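PDB 5VQE: beta-glucoside phosphorylase BglX, which probably cleaves beta-glucosides with phosphate as a family GH3 phosphorylase, working through a covalent glycosyl-enzyme intermediate. Local coordinates for residues Y109-P113 with M114-A118; G224-Y227 with Q228-E232; I285-D288 with A289-M292; V365-P368 with L369-E373. All coordinates share one frame; numbering follows the deposited sequence.

Contact 1 of 4, residues Y109-P113 with M114-A118; sequences YVASP and MGVAA
Ser112 is the N-cap of helix 113-119, and its side chain closes the first turn on Gly115. Ser112 OG accepts from Gly115 N at 3.2 Å, with an N-H...O angle of 159°. The torsion explains the reach: with chi1 at 66°, OG sits between the backbone N and the carbonyl carbon, facing the start of the helix. The same hydroxyl is also hydrogen-bonded to Tyr530 O, so it joins the helix start to a loop far along the chain. With an alanine here, Gly115 N is likely to lose its cap and Tyr530 O its hydroxyl partner.

The backbone continues the turn. Val116 N donates to Ser112 O at 3.2 Å, almost straight at 171°. Ala117 N donates to Pro113 O at 2.8 Å. Pro113 occupies the first helical position, where its lack of an N-H costs no helix bond.

Met114 runs away from the cap to touch Asp152 and Pro514. Ala111 and Val116 form the apolar side of the cap. Helix 378-391 touches Ala111 through Ile387, while helix 122-138 meets Val116 through Ser124 and Ala125. Val116 points its CG2 branch back toward the loop, where it lies 4.1 Å from Ala111 CB and 3.6 Å from Ser112 O.

Contact 2 of 4, residues G224-Y227 with Q228-E232; sequences GRIY and QALIE
Gly224 and Gln228 are one turn apart on helix 216-232, and their backbone bond is the first of four i to i+4 bonds across the segments. Gln228 N donates to Gly224 O at 2.9 Å. Ala229 N reaches Arg225 O at 3.1 Å, with the donor tilted 30° from the carbonyl plane. The next two donors, Leu230 N to Ile226 O and Ile231 N to Tyr227 O, lie nearly along the C=O axis.

Side chains also meet these carbonyls. Gln228 has CG anti to its carbonyl carbon (chi1 -75°), which brings CG to 3.2 Å from Gly224 O. Its amide oxygen OE1 ends 3.5 Å from the same oxygen, two acceptors without a bond. Cutting Gln228 back to an alanine removes CG and the amide, which is likely to leave Gly224 O less covered and Phe279 without this neighbour. Ile231 CG1, likewise anti to its own carbonyl carbon, comes to 3.0 Å from Tyr227 O.

Two apolar pairs each span one turn. Ile226 CG2 meets Leu230 CD2 at 4.3 Å, and Tyr227 CB meets Ile231 CD1 at 4.5 Å.

A salt bridge leaves the segments: Arg225 NE pairs with Glu170 OE2.

The helix links strands 210-211 and 237-244 in a beta-alpha-beta unit. Ile226, Ala229 and Leu230 pack on helix 169-184. Tyr227 and Leu230 touch Ile192 of strand 191-195, and the Tyr227 ring meets Phe195 edge-to-face.

Contact 3 of 4, residues I285-D288 with A289-M292; sequences ICTD and ATQM. With G2F (2-deoxy-2-fluoro-alpha-D-glucopyranose), chain B.
This is the part of the sugar pocket where Asp288, next to Ala289, carries the sugar covalently. Asp288 OD1 is bonded to C1 of 2-deoxy-2-fluoro-alpha-D-glucopyranose at 1.4 Å. This is a trapped glycosyl-enzyme, consistent with Asp288 being the nucleophile, as in GH3 enzymes. CG stands anti to the backbone N (chi1 -168°), which carries the acyl group of the ester to the sugar. Ala289 N donates a weak hydrogen bond to the linked oxygen, Asp288 OD1, at 2.9 Å, with an N-H...O angle of 144°. Ala289 CB lies 3.6 Å from the ring oxygen O5 of the sugar.

Asp288 lies near the end of a strand of the TIM-barrel-type domain, and the chain then makes a type I beta turn from Ala289 to Met292. Asn92, Arg163, Lys193 and His194 hold the sugar by hydrogen bonds.

Thr287 and Thr290 meet on the side of Asp288 O. Thr287 OG1 donates to Asp288 O at 2.9 Å, from 40° above the carbonyl plane. The same oxygen, Thr287 OG1, meets the methyl CG2 of Thr290 at 3.5 Å. The hydroxyl of Thr290 has other partners: OG1 is hydrogen-bonded to Phe318 O and to Arg301 NH2.

Contact 4 of 4, residues V365-P368 with L369-E373; sequences VVPP and LHAME
Pro368 and Ala371 close a short backbone turn in which Ala371 N donates to Pro368 O at 2.8 Å. The donor stands 45° out of the carbonyl plane, so the bond arrives from above and not on a lone pair. Two further bonds repeat the i to i+3 spacing. Met372 N donates to Leu369 O at 2.9 Å, and Glu373 N donates to His370 O at 3.2 Å.

The apolar part of the contact is the pairing of Pro367 with Ala371. The CB of Pro367 points toward the turn and meets Ala371 CB at 3.8 Å. That methyl also lies 3.3 Å from Pro368 O, so Ala371 approaches this carbonyl oxygen with both its N-H and its CB. Ala371 is buried, although Pro368, Leu369 and His370 are exposed.

The arrangement is a Pro-Pro segment leading into a helical turn. It lies in the connection between helix 340-356 and helix 378-391. Pro367 and Pro368 lie in the polyproline II region, with psi of 167° and 153°. From Leu369 onward phi and psi become helical.

Pro368 CB sits 4.4 Å from His370 CB. Helix 69-82 lies alongside the connection. Its Arg73 donates through NH2 to Pro367 O and also touches the side chains of Val366 and Leu369. Val366 touches Thr76 of the same helix as well, and Val365 touches Gln80.

All four contacts are local and lie in series along the chain; none nests in or crosses another. Contact 1 comes first, at the turn from the loop after strand 88-91 into helix 113-119. It meets helix 378-391 and the loop holding Tyr530, Thr531 and Asn533, both far along the chain. Contact 2 follows within helix 216-232 and closes no loop. Contact 3 turns the chain out of strand 284-287 toward helix 293-296, at the sugar. Contact 4 bends the connection between helices 340-356 and 378-391 and leans on helix 69-82. Contacts 1, 2 and 3 belong to the GH3 N-terminal domain. Contacts 2 and 3 approach most closely, with nearest atoms about 9 Å apart.

Contact 1 of 4, residues Y109-P113 with M114-A118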
loop_
_atom_site.group_PDB
_atom_site.type_symbol
_atom_site.label_atom_id
_atom_site.label_comp_id
_atom_site.label_asym_id
_atom_site.label_seq_id
_atom_site.Cartn_x
_atom_site.Cartn_y
_atom_site.Cartn_z
ATOM N N TYR A 109 -8.163 3.811 10.601
ATOM C CA TYR A 109 -7.928 4.278 9.235
ATOM C C TYR A 109 -7.559 5.756 9.297
ATOM O O TYR A 109 -8.421 6.606 9.537
ATOM C CB TYR A 109 -9.173 4.043 8.379
ATOM C CG TYR A 109 -9.001 4.300 6.887
ATOM C CD1 TYR A 109 -7.804 4.776 6.369
ATOM C CD2 TYR A 109 -10.048 4.080 6.003
ATOM C CE1 TYR A 109 -7.650 5.010 5.027
ATOM C CE2 TYR A 109 -9.900 4.312 4.643
ATOM C CZ TYR A 109 -8.693 4.777 4.167
ATOM O OH TYR A 109 -8.505 5.028 2.827
ATOM N N VAL A 110 -6.280 6.070 9.099
ATOM C CA VAL A 110 -5.790 7.441 9.188
ATOM C C VAL A 110 -6.020 8.153 7.861
ATOM O O VAL A 110 -6.857 9.057 7.761
ATOM C CB VAL A 110 -4.302 7.475 9.573
ATOM C CG1 VAL A 110 -3.769 8.911 9.581
ATOM C CG2 VAL A 110 -4.089 6.812 10.935
ATOM N N ALA A 111 -5.273 7.755 6.835
ATOM C CA ALA A 111 -5.347 8.398 5.532
ATOM C C ALA A 111 -4.585 7.553 4.527
ATOM O O ALA A 111 -3.707 6.764 4.890
ATOM C CB ALA A 111 -4.771 9.817 5.567
ATOM N N SER A 112 -4.934 7.724 3.251
ATOM C CA SER A 112 -4.065 7.227 2.197
ATOM C C SER A 112 -2.730 7.965 2.269
ATOM O O SER A 112 -2.656 9.082 2.791
ATOM C CB SER A 112 -4.704 7.430 0.822
ATOM O OG SER A 112 -4.832 8.817 0.523
ATOM N N PRO A 113 -1.655 7.361 1.753
ATOM C CA PRO A 113 -0.378 8.093 1.708
ATOM C C PRO A 113 -0.461 9.399 0.939
ATOM O O PRO A 113 0.191 10.385 1.319
ATOM C CB PRO A 113 0.567 7.087 1.038
ATOM C CG PRO A 113 0.011 5.757 1.428
ATOM C CD PRO A 113 -1.484 5.935 1.424
ATOM N N MET A 114 -1.249 9.447 -0.136
ATOM C CA MET A 114 -1.308 10.675 -0.912
ATOM C C MET A 114 -1.997 11.778 -0.126
ATOM O O MET A 114 -1.597 12.944 -0.212
ATOM C CB MET A 114 -2.016 10.447 -2.246
ATOM C CG MET A 114 -1.991 11.686 -3.114
ATOM S SD MET A 114 -2.743 11.466 -4.717
ATOM C CE MET A 114 -1.446 10.533 -5.552
ATOM N N GLY A 115 -3.019 11.429 0.658
ATOM C CA GLY A 115 -3.620 12.411 1.545
ATOM C C GLY A 115 -2.610 12.977 2.524
ATOM O O GLY A 115 -2.552 14.186 2.749
ATOM N N VAL A 116 -1.803 12.106 3.122
ATOM C CA VAL A 116 -0.683 12.553 3.942
ATOM C C VAL A 116 0.229 13.481 3.152
ATOM O O VAL A 116 0.690 14.509 3.664
ATOM C CB VAL A 116 0.082 11.330 4.471
ATOM C CG1 VAL A 116 1.425 11.747 5.094
ATOM C CG2 VAL A 116 -0.787 10.581 5.470
ATOM N N ALA A 117 0.535 13.119 1.903
ATOM C CA ALA A 117 1.432 13.942 1.096
ATOM C C ALA A 117 0.836 15.318 0.831
ATOM O O ALA A 117 1.571 16.310 0.752
ATOM C CB ALA A 117 1.736 13.251 -0.230
ATOM N N ALA A 118 -0.489 15.390 0.675
ATOM C CA ALA A 118 -1.146 16.671 0.428
ATOM C C ALA A 118 -1.013 17.628 1.609
ATOM O O ALA A 118 -1.091 18.850 1.420
ATOM C CB ALA A 118 -2.616 16.441 0.096
#

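Contact 2 of 4, residues G224-Y227 with Q228-E232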
loop_
_atom_site.group_PDB
_atom_site.type_symbol
_atom_site.label_atom_id
_atom_site.label_comp_id
_atom_site.label_asym_id
_atom_site.label_seq_id
_atom_site.Cartn_x
_atom_site.Cartn_y
_atom_site.Cartn_z
ATOM N N GLY A 224 16.115 5.600 -8.819
ATOM C CA GLY A 224 17.384 5.288 -8.183
ATOM C C GLY A 224 17.732 6.261 -7.071
ATOM O O GLY A 224 18.235 5.863 -6.018
ATOM N N ARG A 225 17.450 7.548 -7.281
ATOM C CA ARG A 225 17.693 8.541 -6.242
ATOM C C ARG A 225 16.881 8.246 -4.988
ATOM O O ARG A 225 17.387 8.379 -3.869
ATOM C CB ARG A 225 17.356 9.930 -6.772
ATOM C CG ARG A 225 17.617 11.060 -5.795
ATOM C CD ARG A 225 17.268 12.397 -6.431
ATOM N NE ARG A 225 17.311 13.499 -5.475
ATOM C CZ ARG A 225 18.416 14.162 -5.140
ATOM N NH1 ARG A 225 19.584 13.834 -5.674
ATOM N NH2 ARG A 225 18.357 15.150 -4.261
ATOM N N ILE A 226 15.620 7.848 -5.156
ATOM C CA ILE A 226 14.761 7.556 -4.009
ATOM C C ILE A 226 15.241 6.305 -3.284
ATOM O O ILE A 226 15.401 6.298 -2.056
ATOM C CB ILE A 226 13.297 7.412 -4.464
ATOM C CG1 ILE A 226 12.809 8.713 -5.104
ATOM C CG2 ILE A 226 12.405 7.030 -3.288
ATOM C CD1 ILE A 226 11.452 8.591 -5.742
ATOM N N TYR A 227 15.460 5.218 -4.025
ATOM C CA TYR A 227 15.937 3.998 -3.383
ATOM C C TYR A 227 17.242 4.246 -2.633
ATOM O O TYR A 227 17.388 3.826 -1.479
ATOM C CB TYR A 227 16.074 2.879 -4.419
ATOM C CG TYR A 227 14.745 2.198 -4.616
ATOM C CD1 TYR A 227 13.873 2.601 -5.619
ATOM C CD2 TYR A 227 14.330 1.193 -3.746
ATOM C CE1 TYR A 227 12.640 2.005 -5.767
ATOM C CE2 TYR A 227 13.100 0.586 -3.894
ATOM C CZ TYR A 227 12.259 1.000 -4.893
ATOM O OH TYR A 227 11.033 0.405 -5.026
ATOM N N GLN A 228 18.186 4.965 -3.248
ATOM C CA GLN A 228 19.437 5.269 -2.560
ATOM C C GLN A 228 19.184 6.025 -1.261
ATOM O O GLN A 228 19.812 5.734 -0.238
ATOM C CB GLN A 228 20.373 6.063 -3.476
ATOM C CG GLN A 228 21.032 5.212 -4.554
ATOM C CD GLN A 228 21.953 6.012 -5.456
ATOM O OE1 GLN A 228 21.521 6.935 -6.148
ATOM N NE2 GLN A 228 23.230 5.665 -5.446
ATOM N N ALA A 229 18.246 6.975 -1.270
ATOM C CA ALA A 229 18.003 7.786 -0.079
ATOM C C ALA A 229 17.421 6.960 1.062
ATOM O O ALA A 229 17.791 7.157 2.226
ATOM C CB ALA A 229 17.069 8.949 -0.413
ATOM N N LEU A 230 16.486 6.055 0.759
ATOM C CA LEU A 230 15.899 5.226 1.806
ATOM C C LEU A 230 16.873 4.151 2.277
ATOM O O LEU A 230 16.864 3.773 3.455
ATOM C CB LEU A 230 14.600 4.598 1.303
ATOM C CG LEU A 230 13.342 5.460 1.507
ATOM C CD1 LEU A 230 12.990 5.566 2.989
ATOM C CD2 LEU A 230 13.521 6.837 0.910
ATOM N N ILE A 231 17.712 3.641 1.380
ATOM C CA ILE A 231 18.727 2.676 1.782
ATOM C C ILE A 231 19.680 3.312 2.784
ATOM O O ILE A 231 19.968 2.745 3.844
ATOM C CB ILE A 231 19.469 2.142 0.546
ATOM C CG1 ILE A 231 18.525 1.264 -0.284
ATOM C CG2 ILE A 231 20.705 1.351 0.947
ATOM C CD1 ILE A 231 19.033 0.942 -1.675
ATOM N N GLU A 232 20.176 4.509 2.469
ATOM C CA GLU A 232 21.085 5.185 3.385
ATOM C C GLU A 232 20.395 5.531 4.693
ATOM O O GLU A 232 21.039 5.539 5.750
ATOM C CB GLU A 232 21.651 6.441 2.726
ATOM C CG GLU A 232 22.438 6.153 1.454
ATOM C CD GLU A 232 23.480 5.064 1.648
ATOM O OE1 GLU A 232 24.245 5.145 2.634
ATOM O OE2 GLU A 232 23.521 4.120 0.825
#

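Contact 3 of 4, residues I285-D288 with A289-M292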
loop_
_atom_site.group_PDB
_atom_site.type_symbol
_atom_site.label_atom_id
_atom_site.label_comp_id
_atom_site.label_asym_id
_atom_site.label_seq_id
_atom_site.Cartn_x
_atom_site.Cartn_y
_atom_site.Cartn_z
ATOM N N ILE A 285 15.785 -8.742 1.143
ATOM C CA ILE A 285 15.007 -8.607 -0.086
ATOM C C ILE A 285 13.939 -9.694 -0.094
ATOM O O ILE A 285 14.255 -10.885 0.009
ATOM C CB ILE A 285 15.890 -8.715 -1.340
ATOM C CG1 ILE A 285 16.915 -7.586 -1.396
ATOM C CG2 ILE A 285 15.027 -8.690 -2.597
ATOM C CD1 ILE A 285 17.945 -7.750 -2.496
ATOM N N CYS A 286 12.680 -9.298 -0.226
ATOM C CA CYS A 286 11.595 -10.252 -0.409
ATOM C C CYS A 286 10.900 -9.966 -1.730
ATOM O O CYS A 286 10.946 -8.844 -2.246
ATOM C CB CYS A 286 10.589 -10.214 0.747
ATOM S SG CYS A 286 9.660 -8.671 0.914
ATOM N N THR A 287 10.281 -10.996 -2.295
ATOM C CA THR A 287 9.509 -10.791 -3.507
ATOM C C THR A 287 8.134 -10.237 -3.160
ATOM O O THR A 287 7.658 -10.335 -2.025
ATOM C CB THR A 287 9.352 -12.087 -4.310
ATOM O OG1 THR A 287 8.463 -12.987 -3.641
ATOM C CG2 THR A 287 10.696 -12.793 -4.505
ATOM N N ASP A 288 7.515 -9.606 -4.148
ATOM C CA ASP A 288 6.083 -9.401 -4.082
ATOM C C ASP A 288 5.395 -10.751 -4.247
ATOM O O ASP A 288 6.011 -11.735 -4.671
ATOM C CB ASP A 288 5.639 -8.414 -5.158
ATOM C CG ASP A 288 4.217 -7.938 -4.961
ATOM O OD1 ASP A 288 3.741 -7.903 -3.788
ATOM O OD2 ASP A 288 3.614 -7.604 -5.992
ATOM N N ALA A 289 4.112 -10.795 -3.886
ATOM C CA ALA A 289 3.354 -12.046 -3.853
ATOM C C ALA A 289 3.529 -12.850 -5.138
ATOM O O ALA A 289 3.292 -12.342 -6.241
ATOM C CB ALA A 289 1.871 -11.736 -3.620
ATOM N N THR A 290 3.923 -14.121 -4.993
ATOM C CA THR A 290 4.350 -14.929 -6.134
ATOM C C THR A 290 3.200 -15.551 -6.915
ATOM O O THR A 290 3.456 -16.179 -7.948
ATOM C CB THR A 290 5.285 -16.056 -5.692
ATOM O OG1 THR A 290 4.533 -17.061 -5.002
ATOM C CG2 THR A 290 6.414 -15.532 -4.792
ATOM N N GLN A 291 1.954 -15.415 -6.475
ATOM C CA GLN A 291 0.851 -15.957 -7.254
ATOM C C GLN A 291 0.324 -14.956 -8.264
ATOM O O GLN A 291 -0.602 -15.269 -9.018
ATOM C CB GLN A 291 -0.280 -16.438 -6.336
ATOM C CG GLN A 291 -1.296 -15.394 -5.910
ATOM C CD GLN A 291 -0.736 -14.372 -4.946
ATOM O OE1 GLN A 291 0.260 -14.628 -4.261
ATOM N NE2 GLN A 291 -1.378 -13.201 -4.880
ATOM N N MET A 292 0.908 -13.774 -8.320
ATOM C CA MET A 292 0.409 -12.764 -9.224
ATOM C C MET A 292 0.922 -12.995 -10.634
ATOM O O MET A 292 1.993 -13.570 -10.851
ATOM C CB MET A 292 0.796 -11.398 -8.708
ATOM C CG MET A 292 0.014 -11.132 -7.461
ATOM S SD MET A 292 0.064 -9.445 -7.014
ATOM C CE MET A 292 1.761 -9.357 -6.639
HETATM C C1 G2F B . 2.357 -7.725 -3.652
HETATM C C2 G2F B . 1.976 -6.210 -3.643
HETATM C C3 G2F B . 2.612 -5.563 -2.377
HETATM C C4 G2F B . 2.140 -6.359 -1.121
HETATM C C5 G2F B . 2.565 -7.856 -1.303
HETATM C C6 G2F B . 2.050 -8.736 -0.096
HETATM O O3 G2F B . 2.077 -4.272 -2.245
HETATM O O4 G2F B . 2.855 -5.865 -0.019
HETATM O O5 G2F B . 1.936 -8.359 -2.469
HETATM O O6 G2F B . 0.678 -8.512 0.062
HETATM F F2 G2F B . 2.472 -5.600 -4.742
#

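Contact 4 of 4, residues V365-P368 with L369-E373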
loop_
_atom_site.group_PDB
_atom_site.type_symbol
_atom_site.label_atom_id
_atom_site.label_comp_id
_atom_site.label_asym_id
_atom_site.label_seq_id
_atom_site.Cartn_x
_atom_site.Cartn_y
_atom_site.Cartn_z
ATOM N N VAL A 365 5.294 -13.620 23.775
ATOM C CA VAL A 365 5.226 -13.605 22.319
ATOM C C VAL A 365 4.375 -12.452 21.793
ATOM O O VAL A 365 4.433 -12.144 20.591
ATOM C CB VAL A 365 4.716 -14.975 21.818
ATOM C CG1 VAL A 365 3.799 -14.854 20.621
ATOM C CG2 VAL A 365 5.904 -15.881 21.507
ATOM N N VAL A 366 3.598 -11.804 22.654
ATOM C CA VAL A 366 2.904 -10.564 22.316
ATOM C C VAL A 366 3.064 -9.596 23.475
ATOM O O VAL A 366 3.417 -9.996 24.595
ATOM C CB VAL A 366 1.408 -10.799 22.027
ATOM C CG1 VAL A 366 1.225 -11.558 20.719
ATOM C CG2 VAL A 366 0.745 -11.549 23.189
ATOM N N PRO A 367 2.823 -8.311 23.241
ATOM C CA PRO A 367 2.892 -7.341 24.339
ATOM C C PRO A 367 1.754 -7.577 25.314
ATOM O O PRO A 367 0.813 -8.321 25.005
ATOM C CB PRO A 367 2.755 -5.980 23.634
ATOM C CG PRO A 367 2.848 -6.272 22.151
ATOM C CD PRO A 367 2.406 -7.677 21.978
ATOM N N PRO A 368 1.802 -6.965 26.498
ATOM C CA PRO A 368 0.683 -7.097 27.441
ATOM C C PRO A 368 -0.638 -6.687 26.805
ATOM O O PRO A 368 -0.679 -5.876 25.876
ATOM C CB PRO A 368 1.070 -6.154 28.586
ATOM C CG PRO A 368 2.552 -6.028 28.503
ATOM C CD PRO A 368 2.911 -6.172 27.049
ATOM N N LEU A 369 -1.729 -7.262 27.324
ATOM C CA LEU A 369 -3.071 -6.913 26.862
ATOM C C LEU A 369 -3.278 -5.407 26.849
ATOM O O LEU A 369 -3.985 -4.882 25.982
ATOM C CB LEU A 369 -4.114 -7.584 27.765
ATOM C CG LEU A 369 -5.400 -8.199 27.188
ATOM C CD1 LEU A 369 -6.421 -7.133 26.831
ATOM C CD2 LEU A 369 -5.130 -9.104 25.990
ATOM N N HIS A 370 -2.667 -4.707 27.811
ATOM C CA HIS A 370 -2.725 -3.251 27.900
ATOM C C HIS A 370 -2.388 -2.574 26.572
ATOM O O HIS A 370 -2.912 -1.495 26.271
ATOM C CB HIS A 370 -1.758 -2.818 29.007
ATOM C CG HIS A 370 -1.739 -1.348 29.284
ATOM N ND1 HIS A 370 -2.702 -0.480 28.816
ATOM C CD2 HIS A 370 -0.871 -0.596 30.003
ATOM C CE1 HIS A 370 -2.424 0.745 29.229
ATOM N NE2 HIS A 370 -1.319 0.702 29.952
ATOM N N ALA A 371 -1.522 -3.193 25.763
ATOM C CA ALA A 371 -1.109 -2.578 24.504
ATOM C C ALA A 371 -2.273 -2.439 23.533
ATOM O O ALA A 371 -2.274 -1.534 22.690
ATOM C CB ALA A 371 0.016 -3.397 23.869
ATOM N N MET A 372 -3.269 -3.321 23.630
ATOM C CA MET A 372 -4.410 -3.270 22.725
ATOM C C MET A 372 -5.187 -1.970 22.850
ATOM O O MET A 372 -5.906 -1.602 21.913
ATOM C CB MET A 372 -5.350 -4.443 22.996
ATOM C CG MET A 372 -4.710 -5.804 22.833
ATOM S SD MET A 372 -4.376 -6.174 21.113
ATOM C CE MET A 372 -6.003 -6.690 20.575
ATOM N N GLU A 373 -5.073 -1.276 23.984
ATOM C CA GLU A 373 -5.784 -0.016 24.168
ATOM C C GLU A 373 -5.280 1.080 23.244
ATOM O O GLU A 373 -5.951 2.104 23.107
ATOM C CB GLU A 373 -5.671 0.449 25.625
ATOM C CG GLU A 373 -6.350 -0.495 26.613
ATOM C CD GLU A 373 -6.240 -0.033 28.056
ATOM O OE1 GLU A 373 -6.151 1.193 28.297
ATOM O OE2 GLU A 373 -6.242 -0.900 28.953
#